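Local coordinates for glypican-1 (Homo sapiens, PDB 4YWT), which serves as a GPI-anchored cell-surface proteoglycan whose heparan sulfate chains bind alpha-4(V) collagen and take part in Schwann cell myelination, at residues A[81-86]-A[252-257]; A[144-149]-A[159-164]; A[271-276]-A[421-426]. The protein carries 3 engineered substitutions. One frame throughout, in Å; residues are numbered along the deposited sequence.

Contact 1. Residues A[81-86]-A[252-257]; sequences HAELET and LVYCAH
A small polar contact joins Glu83, on the long helix 70-129, to Tyr254, which sits where the chain passes from helix 243-253 to helix 255-258. The two side chains approach from opposite directions, and the carboxylate comes up to the phenol oxygen. OE2 of Glu83 lies 2.9 Å from the OH of Tyr254 and accepts a weak hydrogen bond from it, while OE1 of Glu83 is 3.0 Å from the same OH. The carboxylate and ring planes are turned 48° against each other, so the acid is neither stacked on the ring nor coplanar with it. In Glu83, CG stands anti to the carbonyl carbon (chi1 -73°) and the chain beyond is extended, which carries the carboxylate well off its helix. The phenol OH has a stronger partner in Lys41 NZ; a long, weak ion pair also links Lys41 to Glu83 OE2, and the lysine would probably favour the charged acid. This region belongs to the disulfide-rich end of the elongated, mainly helical glypican core: the next residue, Cys255, is disulfide-bonded to Cys61. The Tyr254 ring itself is buried. Over its centre, 3.4 Å above the plane, lies CG1 of Val253, and its own CD1 rests 3.9 Å above the imidazole plane of His257. Leu76, Arg79 and Ser80, on the same long helix as Glu83, also touch the tyrosine.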
ATOM      1  N   HIS A  81     -27.025   7.415   5.353  1.00 50.54           N
ATOM      2  CA  HIS A  81     -26.338   6.393   4.569  1.00 45.99           C
ATOM      3  C   HIS A  81     -25.341   7.018   3.590  1.00 48.40           C
ATOM      4  O   HIS A  81     -24.153   6.653   3.564  1.00 45.25           O
ATOM      5  CB  HIS A  81     -27.353   5.533   3.814  1.00 48.01           C
ATOM      6  CG  HIS A  81     -26.732   4.525   2.899  1.00 58.06           C
ATOM      7  ND1 HIS A  81     -26.456   4.791   1.576  1.00 59.09           N
ATOM      8  CD2 HIS A  81     -26.333   3.249   3.118  1.00 60.38           C
ATOM      9  CE1 HIS A  81     -25.916   3.723   1.018  1.00 60.69           C
ATOM     10  NE2 HIS A  81     -25.829   2.774   1.932  1.00 60.97           N
ATOM     11  N   ALA A  82     -25.831   7.966   2.795  1.00 47.10           N
ATOM     12  CA  ALA A  82     -24.994   8.677   1.833  1.00 49.88           C
ATOM     13  C   ALA A  82     -23.809   9.352   2.521  1.00 52.34           C
ATOM     14  O   ALA A  82     -22.695   9.372   1.991  1.00 52.36           O
ATOM     15  CB  ALA A  82     -25.818   9.702   1.072  1.00 51.40           C
ATOM     16  N   GLU A  83     -24.059   9.897   3.708  1.00 49.36           N
ATOM     17  CA  GLU A  83     -23.023  10.572   4.481  1.00 46.91           C
ATOM     18  C   GLU A  83     -21.924   9.597   4.909  1.00 49.12           C
ATOM     19  O   GLU A  83     -20.727   9.884   4.753  1.00 54.06           O
ATOM     20  CB  GLU A  83     -23.643  11.266   5.698  1.00 47.47           C
ATOM     21  CG  GLU A  83     -24.445  12.514   5.338  1.00 51.15           C
ATOM     22  CD  GLU A  83     -25.366  12.976   6.455  1.00 58.67           C
ATOM     23  OE1 GLU A  83     -25.640  12.180   7.378  1.00 57.87           O
ATOM     24  OE2 GLU A  83     -25.820  14.139   6.407  1.00 57.04           O
ATOM     25  N   LEU A  84     -22.330   8.442   5.435  1.00 42.82           N
ATOM     26  CA  LEU A  84     -21.366   7.404   5.797  1.00 43.48           C
ATOM     27  C   LEU A  84     -20.547   6.970   4.580  1.00 44.30           C
ATOM     28  O   LEU A  84     -19.322   6.802   4.672  1.00 41.53           O
ATOM     29  CB  LEU A  84     -22.070   6.194   6.416  1.00 43.11           C
ATOM     30  CG  LEU A  84     -21.158   5.007   6.741  1.00 45.49           C
ATOM     31  CD1 LEU A  84     -20.029   5.424   7.669  1.00 46.67           C
ATOM     32  CD2 LEU A  84     -21.950   3.864   7.349  1.00 47.62           C
ATOM     33  N   GLU A  85     -21.224   6.798   3.445  1.00 48.93           N
ATOM     34  CA  GLU A  85     -20.537   6.469   2.196  1.00 43.67           C
ATOM     35  C   GLU A  85     -19.466   7.505   1.853  1.00 52.49           C
ATOM     36  O   GLU A  85     -18.321   7.156   1.532  1.00 57.78           O
ATOM     37  CB  GLU A  85     -21.536   6.358   1.042  1.00 47.37           C
ATOM     38  CG  GLU A  85     -22.227   5.009   0.942  1.00 56.10           C
ATOM     39  CD  GLU A  85     -23.018   4.858  -0.344  1.00 68.34           C
ATOM     40  OE1 GLU A  85     -23.227   5.876  -1.038  1.00 71.52           O
ATOM     41  OE2 GLU A  85     -23.422   3.721  -0.665  1.00 70.86           O
ATOM     42  N   THR A  86     -19.848   8.778   1.929  1.00 50.28           N
ATOM     43  CA  THR A  86     -18.940   9.880   1.627  1.00 49.86           C
ATOM     44  C   THR A  86     -17.714   9.855   2.534  1.00 44.57           C
ATOM     45  O   THR A  86     -16.577   9.956   2.058  1.00 49.30           O
ATOM     46  CB  THR A  86     -19.650  11.243   1.763  1.00 50.34           C
ATOM     47  OG1 THR A  86     -20.615  11.387   0.714  1.00 55.35           O
ATOM     48  CG2 THR A  86     -18.647  12.383   1.672  1.00 45.64           C
ATOM     49  N   LEU A 252     -28.554   5.335  14.501  1.00 42.11           N
ATOM     50  CA  LEU A 252     -27.417   5.974  15.149  1.00 41.40           C
ATOM     51  C   LEU A 252     -27.473   7.498  15.086  1.00 42.36           C
ATOM     52  O   LEU A 252     -27.221   8.178  16.080  1.00 42.64           O
ATOM     53  CB  LEU A 252     -26.112   5.488  14.514  1.00 39.96           C
ATOM     54  CG  LEU A 252     -24.830   6.153  15.020  1.00 39.27           C
ATOM     55  CD1 LEU A 252     -24.545   5.728  16.450  1.00 38.96           C
ATOM     56  CD2 LEU A 252     -23.650   5.833  14.111  1.00 38.55           C
ATOM     57  N   VAL A 253     -27.807   8.029  13.915  1.00 43.02           N
ATOM     58  CA  VAL A 253     -27.647   9.455  13.656  1.00 56.52           C
ATOM     59  C   VAL A 253     -28.916  10.281  13.869  1.00 60.36           C
ATOM     60  O   VAL A 253     -28.919  11.220  14.665  1.00 63.54           O
ATOM     61  CB  VAL A 253     -27.150   9.696  12.215  1.00 52.14           C
ATOM     62  CG1 VAL A 253     -26.947  11.181  11.966  1.00 54.48           C
ATOM     63  CG2 VAL A 253     -25.859   8.932  11.964  1.00 49.41           C
ATOM     64  N   TYR A 254     -29.988   9.935  13.163  1.00 53.75           N
ATOM     65  CA  TYR A 254     -31.153  10.812  13.093  1.00 53.70           C
ATOM     66  C   TYR A 254     -32.363  10.339  13.892  1.00 57.68           C
ATOM     67  O   TYR A 254     -33.394  11.009  13.909  1.00 57.86           O
ATOM     68  CB  TYR A 254     -31.555  11.010  11.631  1.00 52.89           C
ATOM     69  CG  TYR A 254     -30.527  11.779  10.838  1.00 53.63           C
ATOM     70  CD1 TYR A 254     -30.026  12.987  11.306  1.00 56.57           C
ATOM     71  CD2 TYR A 254     -30.041  11.290   9.634  1.00 50.11           C
ATOM     72  CE1 TYR A 254     -29.079  13.693  10.590  1.00 54.79           C
ATOM     73  CE2 TYR A 254     -29.094  11.989   8.910  1.00 49.66           C
ATOM     74  CZ  TYR A 254     -28.615  13.189   9.394  1.00 52.24           C
ATOM     75  OH  TYR A 254     -27.672  13.887   8.677  1.00 56.54           O
ATOM     76  N   CYS A 255     -32.248   9.194  14.558  1.00 58.20           N
ATOM     77  CA  CYS A 255     -33.332   8.733  15.416  1.00 49.08           C
ATOM     78  C   CYS A 255     -33.389   9.560  16.695  1.00 49.71           C
ATOM     79  O   CYS A 255     -34.424   9.619  17.362  1.00 50.87           O
ATOM     80  CB  CYS A 255     -33.181   7.248  15.746  1.00 47.88           C
ATOM     81  SG  CYS A 255     -34.008   6.156  14.567  1.00 76.22           S
ATOM     82  N   ALA A 256     -32.272  10.197  17.033  1.00 49.03           N
ATOM     83  CA  ALA A 256     -32.243  11.145  18.138  1.00 59.92           C
ATOM     84  C   ALA A 256     -33.150  12.322  17.809  1.00 59.53           C
ATOM     85  O   ALA A 256     -33.916  12.791  18.651  1.00 53.13           O
ATOM     86  CB  ALA A 256     -30.824  11.616  18.406  1.00 48.89           C
ATOM     87  N   HIS A 257     -33.057  12.786  16.568  1.00 55.18           N
ATOM     88  CA  HIS A 257     -33.890  13.876  16.083  1.00 55.52           C
ATOM     89  C   HIS A 257     -35.362  13.485  16.128  1.00 58.60           C
ATOM     90  O   HIS A 257     -36.200  14.236  16.626  1.00 60.06           O
ATOM     91  CB  HIS A 257     -33.497  14.268  14.654  1.00 57.30           C
ATOM     92  CG  HIS A 257     -32.093  14.773  14.522  1.00 60.78           C
ATOM     93  ND1 HIS A 257     -31.022  14.182  15.158  1.00 63.55           N
ATOM     94  CD2 HIS A 257     -31.584  15.813  13.820  1.00 63.92           C
ATOM     95  CE1 HIS A 257     -29.916  14.838  14.856  1.00 63.92           C
ATOM     96  NE2 HIS A 257     -30.229  15.833  14.047  1.00 66.57           N
TER

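Contact 2. Residues A[144-149]-A[159-164]; sequences YSELRL and EETLAE
Glu146 and Thr161 carry this surface contact between two consecutive helices, 137-152 and 158-177, which a short loop connects into a helix-loop-helix unit of the mainly helical glypican core. Their CA atoms are the nearest pair across the segments, at 7.9 Å, and each CB points toward the other helix. Most of the buried area belongs to these two residues. CB and CG of Glu146 each lie 4.1 Å from CG2 of Thr161, and the bend of the glutamate chain at chi2 (-85°) turns the carboxylate so that OE1 of Glu146 comes within 3.2 Å of the same CG2. With OG1 of Thr161 beside the backbone N (chi1 -68°), this methyl falls anti to that nitrogen, on the side where the carboxylate oxygen arrives. The contact is thus mainly one of van der Waals touch, with a carboxylate oxygen set against a methyl group. Both residues also touch a crystal neighbour, and the lattice may influence how they are posed. On the buried side, Leu147 and Leu162 contribute smaller areas; their closest atoms, the two CD2 methyls, are still 5.4 Å apart. Each leucine finds closer company in other helices: Leu147 packs on Phe216 and Val316, and Leu162 on Leu208. Helix 137-152 is further tied to helix 70-129 by a salt bridge from Arg148 to Glu118. The threonine hydroxyl is engaged within its own helical start, bonding to the carbonyl O of His157, while OE1 of Glu146 lies 3.3 Å from OG1 of Thr161.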
ATOM      1  N   TYR A 144      22.500  -3.115 -19.191  1.00 39.15           N
ATOM      2  CA  TYR A 144      21.566  -2.208 -18.530  1.00 37.34           C
ATOM      3  C   TYR A 144      20.125  -2.455 -18.968  1.00 34.63           C
ATOM      4  O   TYR A 144      19.207  -2.398 -18.148  1.00 31.64           O
ATOM      5  CB  TYR A 144      21.952  -0.752 -18.787  1.00 31.05           C
ATOM      6  CG  TYR A 144      22.998  -0.235 -17.827  1.00 31.79           C
ATOM      7  CD1 TYR A 144      24.343  -0.243 -18.164  1.00 34.56           C
ATOM      8  CD2 TYR A 144      22.638   0.247 -16.575  1.00 26.16           C
ATOM      9  CE1 TYR A 144      25.302   0.224 -17.286  1.00 34.09           C
ATOM     10  CE2 TYR A 144      23.590   0.715 -15.690  1.00 26.14           C
ATOM     11  CZ  TYR A 144      24.921   0.701 -16.052  1.00 33.54           C
ATOM     12  OH  TYR A 144      25.876   1.164 -15.179  1.00 37.40           O
ATOM     13  N   SER A 145      19.924  -2.729 -20.254  1.00 32.15           N
ATOM     14  CA  SER A 145      18.588  -3.056 -20.746  1.00 37.94           C
ATOM     15  C   SER A 145      18.056  -4.326 -20.081  1.00 39.99           C
ATOM     16  O   SER A 145      16.878  -4.402 -19.717  1.00 32.57           O
ATOM     17  CB  SER A 145      18.595  -3.219 -22.268  1.00 35.32           C
ATOM     18  OG  SER A 145      18.716  -1.963 -22.913  1.00 39.60           O
ATOM     19  N   GLU A 146      18.932  -5.314 -19.918  1.00 42.16           N
ATOM     20  CA  GLU A 146      18.576  -6.568 -19.260  1.00 42.80           C
ATOM     21  C   GLU A 146      18.209  -6.343 -17.797  1.00 36.92           C
ATOM     22  O   GLU A 146      17.227  -6.903 -17.304  1.00 29.66           O
ATOM     23  CB  GLU A 146      19.723  -7.577 -19.364  1.00 50.98           C
ATOM     24  CG  GLU A 146      19.822  -8.274 -20.713  1.00 63.31           C
ATOM     25  CD  GLU A 146      18.921  -9.491 -20.806  1.00 69.35           C
ATOM     26  OE1 GLU A 146      19.232 -10.515 -20.161  1.00 74.70           O
ATOM     27  OE2 GLU A 146      17.899  -9.426 -21.519  1.00 73.58           O
ATOM     28  N   LEU A 147      19.004  -5.529 -17.106  1.00 30.57           N
ATOM     29  CA  LEU A 147      18.712  -5.158 -15.725  1.00 28.19           C
ATOM     30  C   LEU A 147      17.357  -4.470 -15.626  1.00 32.66           C
ATOM     31  O   LEU A 147      16.593  -4.694 -14.686  1.00 36.36           O
ATOM     32  CB  LEU A 147      19.801  -4.237 -15.171  1.00 33.31           C
ATOM     33  CG  LEU A 147      21.139  -4.853 -14.759  1.00 31.75           C
ATOM     34  CD1 LEU A 147      22.107  -3.763 -14.338  1.00 32.54           C
ATOM     35  CD2 LEU A 147      20.932  -5.839 -13.627  1.00 30.99           C
ATOM     36  N   ARG A 148      17.070  -3.630 -16.615  1.00 39.40           N
ATOM     37  CA  ARG A 148      15.831  -2.867 -16.666  1.00 42.42           C
ATOM     38  C   ARG A 148      14.627  -3.797 -16.823  1.00 40.87           C
ATOM     39  O   ARG A 148      13.650  -3.704 -16.069  1.00 39.36           O
ATOM     40  CB  ARG A 148      15.901  -1.855 -17.812  1.00 39.46           C
ATOM     41  CG  ARG A 148      14.916  -0.710 -17.726  1.00 41.06           C
ATOM     42  CD  ARG A 148      15.349   0.425 -18.642  1.00 36.76           C
ATOM     43  NE  ARG A 148      16.549   1.094 -18.144  1.00 41.11           N
ATOM     44  CZ  ARG A 148      17.618   1.372 -18.885  1.00 40.39           C
ATOM     45  NH1 ARG A 148      17.646   1.033 -20.167  1.00 39.70           N
ATOM     46  NH2 ARG A 148      18.662   1.986 -18.342  1.00 36.73           N
ATOM     47  N   LEU A 149      14.710  -4.698 -17.799  1.00 42.82           N
ATOM     48  CA  LEU A 149      13.683  -5.718 -18.000  1.00 44.11           C
ATOM     49  C   LEU A 149      13.487  -6.561 -16.746  1.00 41.02           C
ATOM     50  O   LEU A 149      12.363  -6.912 -16.389  1.00 33.50           O
ATOM     51  CB  LEU A 149      14.048  -6.623 -19.176  1.00 43.38           C
ATOM     52  CG  LEU A 149      13.628  -6.160 -20.570  1.00 49.75           C
ATOM     53  CD1 LEU A 149      14.316  -6.998 -21.634  1.00 47.21           C
ATOM     54  CD2 LEU A 149      12.118  -6.237 -20.717  1.00 46.70           C
ATOM     55  N   GLU A 159      21.979 -14.183 -12.662  1.00 65.40           N
ATOM     56  CA  GLU A 159      23.126 -15.084 -12.571  1.00 64.17           C
ATOM     57  C   GLU A 159      23.627 -15.525 -13.940  1.00 60.45           C
ATOM     58  O   GLU A 159      24.800 -15.361 -14.286  1.00 60.37           O
ATOM     59  CB  GLU A 159      22.768 -16.314 -11.744  1.00 61.93           C
ATOM     60  N   GLU A 160      22.704 -16.084 -14.707  1.00 60.32           N
ATOM     61  CA  GLU A 160      22.974 -16.596 -16.034  1.00 60.19           C
ATOM     62  C   GLU A 160      23.277 -15.448 -17.000  1.00 59.22           C
ATOM     63  O   GLU A 160      24.198 -15.539 -17.809  1.00 64.55           O
ATOM     64  CB  GLU A 160      21.778 -17.427 -16.515  1.00 68.40           C
ATOM     65  CG  GLU A 160      21.084 -18.283 -15.434  1.00 78.98           C
ATOM     66  CD  GLU A 160      20.154 -17.490 -14.513  1.00 88.85           C
ATOM     67  OE1 GLU A 160      20.429 -16.298 -14.255  1.00 90.40           O
ATOM     68  OE2 GLU A 160      19.132 -18.052 -14.068  1.00 92.35           O
ATOM     69  N   THR A 161      22.510 -14.366 -16.893  1.00 54.91           N
ATOM     70  CA  THR A 161      22.649 -13.207 -17.779  1.00 48.09           C
ATOM     71  C   THR A 161      24.011 -12.523 -17.641  1.00 43.38           C
ATOM     72  O   THR A 161      24.665 -12.187 -18.632  1.00 41.12           O
ATOM     73  CB  THR A 161      21.537 -12.176 -17.501  1.00 45.09           C
ATOM     74  OG1 THR A 161      20.275 -12.717 -17.911  1.00 46.77           O
ATOM     75  CG2 THR A 161      21.791 -10.880 -18.258  1.00 49.81           C
ATOM     76  N   LEU A 162      24.411 -12.318 -16.392  1.00 31.94           N
ATOM     77  CA  LEU A 162      25.701 -11.751 -16.026  1.00 40.13           C
ATOM     78  C   LEU A 162      26.820 -12.721 -16.364  1.00 37.12           C
ATOM     79  O   LEU A 162      27.878 -12.304 -16.800  1.00 40.67           O
ATOM     80  CB  LEU A 162      25.743 -11.409 -14.528  1.00 39.48           C
ATOM     81  CG  LEU A 162      24.842 -10.290 -13.988  1.00 36.19           C
ATOM     82  CD1 LEU A 162      24.770 -10.328 -12.461  1.00 27.92           C
ATOM     83  CD2 LEU A 162      25.321  -8.933 -14.459  1.00 36.34           C
ATOM     84  N   ALA A 163      26.591 -14.014 -16.146  1.00 40.53           N
ATOM     85  CA  ALA A 163      27.584 -15.026 -16.504  1.00 36.80           C
ATOM     86  C   ALA A 163      27.903 -14.935 -17.995  1.00 43.84           C
ATOM     87  O   ALA A 163      29.070 -14.854 -18.395  1.00 50.64           O
ATOM     88  CB  ALA A 163      27.088 -16.417 -16.144  1.00 42.64           C
ATOM     89  N   GLU A 164      26.848 -14.928 -18.804  1.00 39.80           N
ATOM     90  CA  GLU A 164      26.966 -14.769 -20.248  1.00 43.83           C
ATOM     91  C   GLU A 164      27.690 -13.469 -20.592  1.00 50.27           C
ATOM     92  O   GLU A 164      28.642 -13.460 -21.384  1.00 51.00           O
ATOM     93  CB  GLU A 164      25.576 -14.790 -20.894  1.00 49.17           C
ATOM     94  CG  GLU A 164      25.568 -14.503 -22.386  1.00 51.35           C
ATOM     95  CD  GLU A 164      26.067 -15.675 -23.211  1.00 61.40           C
ATOM     96  OE1 GLU A 164      26.170 -16.796 -22.666  1.00 62.82           O
ATOM     97  OE2 GLU A 164      26.359 -15.475 -24.409  1.00 60.75           O
TER

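Contact 3. Residues A[271-276]-A[421-426]; sequences CRNVLK and GRYLPE
The side-chain amide of Asn273, on helix 268-278, reaches two oxygens of segment 421-426 through ND2. Its stronger bond goes to the backbone O of Glu426, at 3.0 Å with an N-H...O angle of 159°; this acceptor lies close to the amide plane, although the donor is tilted 34° from the carbonyl plane. A second, weak bond joins ND2 of Asn273 to OH of Tyr423 at 3.1 Å. The amide oxygen OD1 takes the backbone N of Met428, so both ends of the amide hold the loop and fix its rotation. Tyr423 OH in turn binds Glu440. CG of Tyr423 lies anti to the backbone N (chi1 177°), which sends the phenol from the loop toward Asn273. The amide plane of Asn273 and the phenol ring of Tyr423 stand nearly perpendicular, with ND2 at the ring edge. On one face of the tyrosine ring, CD of Pro425 sits 3.5 Å above the centre, and the ring also meets that of Tyr270. This irregular segment, which leaves the small antiparallel hairpin 414-415/420-421, is thus held through Asn273 to helix 268-278, itself packed against helix 243-253 and joined to helix 391-404 by the Cys271–Cys400 disulfide.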
ATOM      1  N   CYS A 271     -21.652   4.340  18.495  1.00 36.63           N
ATOM      2  CA  CYS A 271     -21.181   4.598  17.139  1.00 40.79           C
ATOM      3  C   CYS A 271     -20.174   3.544  16.685  1.00 34.90           C
ATOM      4  O   CYS A 271     -20.216   3.077  15.543  1.00 34.51           O
ATOM      5  CB  CYS A 271     -20.555   5.995  17.062  1.00 36.40           C
ATOM      6  SG  CYS A 271     -19.919   6.472  15.441  1.00 59.07           S
ATOM      7  N   ARG A 272     -19.279   3.167  17.592  1.00 34.44           N
ATOM      8  CA  ARG A 272     -18.228   2.213  17.275  1.00 42.55           C
ATOM      9  C   ARG A 272     -18.772   0.807  17.061  1.00 33.27           C
ATOM     10  O   ARG A 272     -18.298   0.092  16.186  1.00 34.59           O
ATOM     11  CB  ARG A 272     -17.167   2.206  18.373  1.00 48.02           C
ATOM     12  CG  ARG A 272     -15.919   2.984  17.998  1.00 48.31           C
ATOM     13  CD  ARG A 272     -15.205   3.516  19.223  1.00 55.67           C
ATOM     14  NE  ARG A 272     -14.941   4.947  19.105  1.00 64.18           N
ATOM     15  CZ  ARG A 272     -14.496   5.708  20.098  1.00 70.41           C
ATOM     16  NH1 ARG A 272     -14.283   7.002  19.899  1.00 74.93           N
ATOM     17  NH2 ARG A 272     -14.263   5.178  21.290  1.00 72.57           N
ATOM     18  N   ASN A 273     -19.762   0.409  17.853  1.00 33.96           N
ATOM     19  CA  ASN A 273     -20.395  -0.886  17.637  1.00 34.05           C
ATOM     20  C   ASN A 273     -21.150  -0.901  16.316  1.00 34.23           C
ATOM     21  O   ASN A 273     -21.098  -1.887  15.569  1.00 33.96           O
ATOM     22  CB  ASN A 273     -21.330  -1.240  18.791  1.00 34.89           C
ATOM     23  CG  ASN A 273     -20.649  -2.082  19.848  1.00 35.38           C
ATOM     24  OD1 ASN A 273     -19.443  -2.315  19.785  1.00 37.34           O
ATOM     25  ND2 ASN A 273     -21.418  -2.552  20.821  1.00 35.48           N
ATOM     26  N   VAL A 274     -21.835   0.201  16.022  1.00 34.84           N
ATOM     27  CA  VAL A 274     -22.548   0.320  14.754  1.00 35.21           C
ATOM     28  C   VAL A 274     -21.598   0.181  13.566  1.00 38.73           C
ATOM     29  O   VAL A 274     -21.826  -0.642  12.678  1.00 38.35           O
ATOM     30  CB  VAL A 274     -23.296   1.660  14.642  1.00 44.33           C
ATOM     31  CG1 VAL A 274     -23.868   1.830  13.243  1.00 36.54           C
ATOM     32  CG2 VAL A 274     -24.398   1.742  15.688  1.00 46.04           C
ATOM     33  N   LEU A 275     -20.529   0.971  13.555  1.00 33.80           N
ATOM     34  CA  LEU A 275     -19.600   0.948  12.428  1.00 33.07           C
ATOM     35  C   LEU A 275     -18.816  -0.362  12.349  1.00 32.27           C
ATOM     36  O   LEU A 275     -18.491  -0.824  11.257  1.00 31.93           O
ATOM     37  CB  LEU A 275     -18.637   2.135  12.494  1.00 32.75           C
ATOM     38  CG  LEU A 275     -19.285   3.505  12.277  1.00 45.03           C
ATOM     39  CD1 LEU A 275     -18.230   4.574  12.046  1.00 33.39           C
ATOM     40  CD2 LEU A 275     -20.269   3.460  11.117  1.00 45.06           C
ATOM     41  N   LYS A 276     -18.518  -0.960  13.500  1.00 36.54           N
ATOM     42  CA  LYS A 276     -17.886  -2.277  13.519  1.00 33.23           C
ATOM     43  C   LYS A 276     -18.819  -3.313  12.913  1.00 32.50           C
ATOM     44  O   LYS A 276     -18.370  -4.268  12.281  1.00 32.69           O
ATOM     45  CB  LYS A 276     -17.493  -2.688  14.939  1.00 31.57           C
ATOM     46  CG  LYS A 276     -16.139  -2.159  15.383  1.00 32.64           C
ATOM     47  CD  LYS A 276     -15.791  -2.628  16.784  1.00 34.84           C
ATOM     48  CE  LYS A 276     -14.429  -2.110  17.213  1.00 39.25           C
ATOM     49  NZ  LYS A 276     -13.835  -2.928  18.307  1.00 42.50           N
ATOM     50  N   GLY A 421     -28.511   9.712  27.367  1.00 62.06           N
ATOM     51  CA  GLY A 421     -28.082   8.931  28.514  1.00 66.98           C
ATOM     52  C   GLY A 421     -26.708   8.309  28.363  1.00 70.92           C
ATOM     53  O   GLY A 421     -25.850   8.824  27.648  1.00 73.70           O
ATOM     54  N   ARG A 422     -26.486   7.212  29.078  1.00 68.58           N
ATOM     55  CA  ARG A 422     -25.237   6.469  28.966  1.00 68.96           C
ATOM     56  C   ARG A 422     -25.443   5.182  28.170  1.00 70.45           C
ATOM     57  O   ARG A 422     -26.507   4.565  28.237  1.00 73.40           O
ATOM     58  CB  ARG A 422     -24.674   6.152  30.353  1.00 67.61           C
ATOM     59  N   TYR A 423     -24.425   4.790  27.410  1.00 63.78           N
ATOM     60  CA  TYR A 423     -24.487   3.572  26.610  1.00 60.25           C
ATOM     61  C   TYR A 423     -23.699   2.452  27.282  1.00 52.68           C
ATOM     62  O   TYR A 423     -22.470   2.481  27.334  1.00 52.50           O
ATOM     63  CB  TYR A 423     -23.956   3.846  25.201  1.00 51.99           C
ATOM     64  CG  TYR A 423     -23.882   2.651  24.277  1.00 50.94           C
ATOM     65  CD1 TYR A 423     -24.989   2.243  23.546  1.00 45.51           C
ATOM     66  CD2 TYR A 423     -22.691   1.954  24.106  1.00 47.76           C
ATOM     67  CE1 TYR A 423     -24.921   1.160  22.687  1.00 43.39           C
ATOM     68  CE2 TYR A 423     -22.612   0.869  23.251  1.00 43.88           C
ATOM     69  CZ  TYR A 423     -23.730   0.478  22.544  1.00 46.38           C
ATOM     70  OH  TYR A 423     -23.657  -0.599  21.690  1.00 39.12           O
ATOM     71  N   LEU A 424     -24.430   1.472  27.800  1.00 56.93           N
ATOM     72  CA  LEU A 424     -23.851   0.348  28.533  1.00 56.50           C
ATOM     73  C   LEU A 424     -23.017  -0.664  27.721  1.00 58.03           C
ATOM     74  O   LEU A 424     -21.897  -0.976  28.125  1.00 57.44           O
ATOM     75  CB  LEU A 424     -24.965  -0.398  29.274  1.00 62.36           C
ATOM     76  CG  LEU A 424     -25.647   0.411  30.378  1.00 66.31           C
ATOM     77  CD1 LEU A 424     -26.756  -0.394  31.037  1.00 68.36           C
ATOM     78  CD2 LEU A 424     -24.625   0.873  31.409  1.00 66.76           C
ATOM     79  N   PRO A 425     -23.556  -1.188  26.595  1.00 56.14           N
ATOM     80  CA  PRO A 425     -22.930  -2.356  25.952  1.00 53.94           C
ATOM     81  C   PRO A 425     -21.441  -2.221  25.633  1.00 55.72           C
ATOM     82  O   PRO A 425     -20.959  -1.132  25.320  1.00 51.66           O
ATOM     83  CB  PRO A 425     -23.725  -2.502  24.650  1.00 54.24           C
ATOM     84  CG  PRO A 425     -25.046  -1.915  24.955  1.00 52.37           C
ATOM     85  CD  PRO A 425     -24.748  -0.748  25.844  1.00 53.25           C
ATOM     86  N   GLU A 426     -20.728  -3.341  25.719  1.00 58.37           N
ATOM     87  CA  GLU A 426     -19.301  -3.385  25.419  1.00 58.75           C
ATOM     88  C   GLU A 426     -19.034  -3.219  23.931  1.00 46.97           C
ATOM     89  O   GLU A 426     -19.844  -3.628  23.097  1.00 38.07           O
ATOM     90  CB  GLU A 426     -18.692  -4.705  25.899  1.00 66.37           C
ATOM     91  CG  GLU A 426     -17.958  -4.628  27.229  1.00 72.85           C
ATOM     92  CD  GLU A 426     -16.736  -3.728  27.185  1.00 75.15           C
ATOM     93  OE1 GLU A 426     -16.240  -3.434  26.076  1.00 75.37           O
ATOM     94  OE2 GLU A 426     -16.268  -3.316  28.267  1.00 77.11           O
TER

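Contacts 1 and 3 are neighbours in the disulfide-rich end of the molecule, their centres about 15 Å apart, whereas contact 2 lies on the opposite side of the chain's centre, about 58 and 59 Å away from them, centre to centre. Along the sequence, contact 2 is nested inside the loop closed by contact 1, and contact 3 follows both. Leu252 and Leu84 join the first and third directly, packing on helix 268-278 through Cys271, Val274 and Leu275. Helix 70-129 spans the distance: it carries segment 81-86 and, farther along, meets Tyr144 and Arg148 of contact 2. The arrangement reflects a long helical rod with a disulfide-braced end.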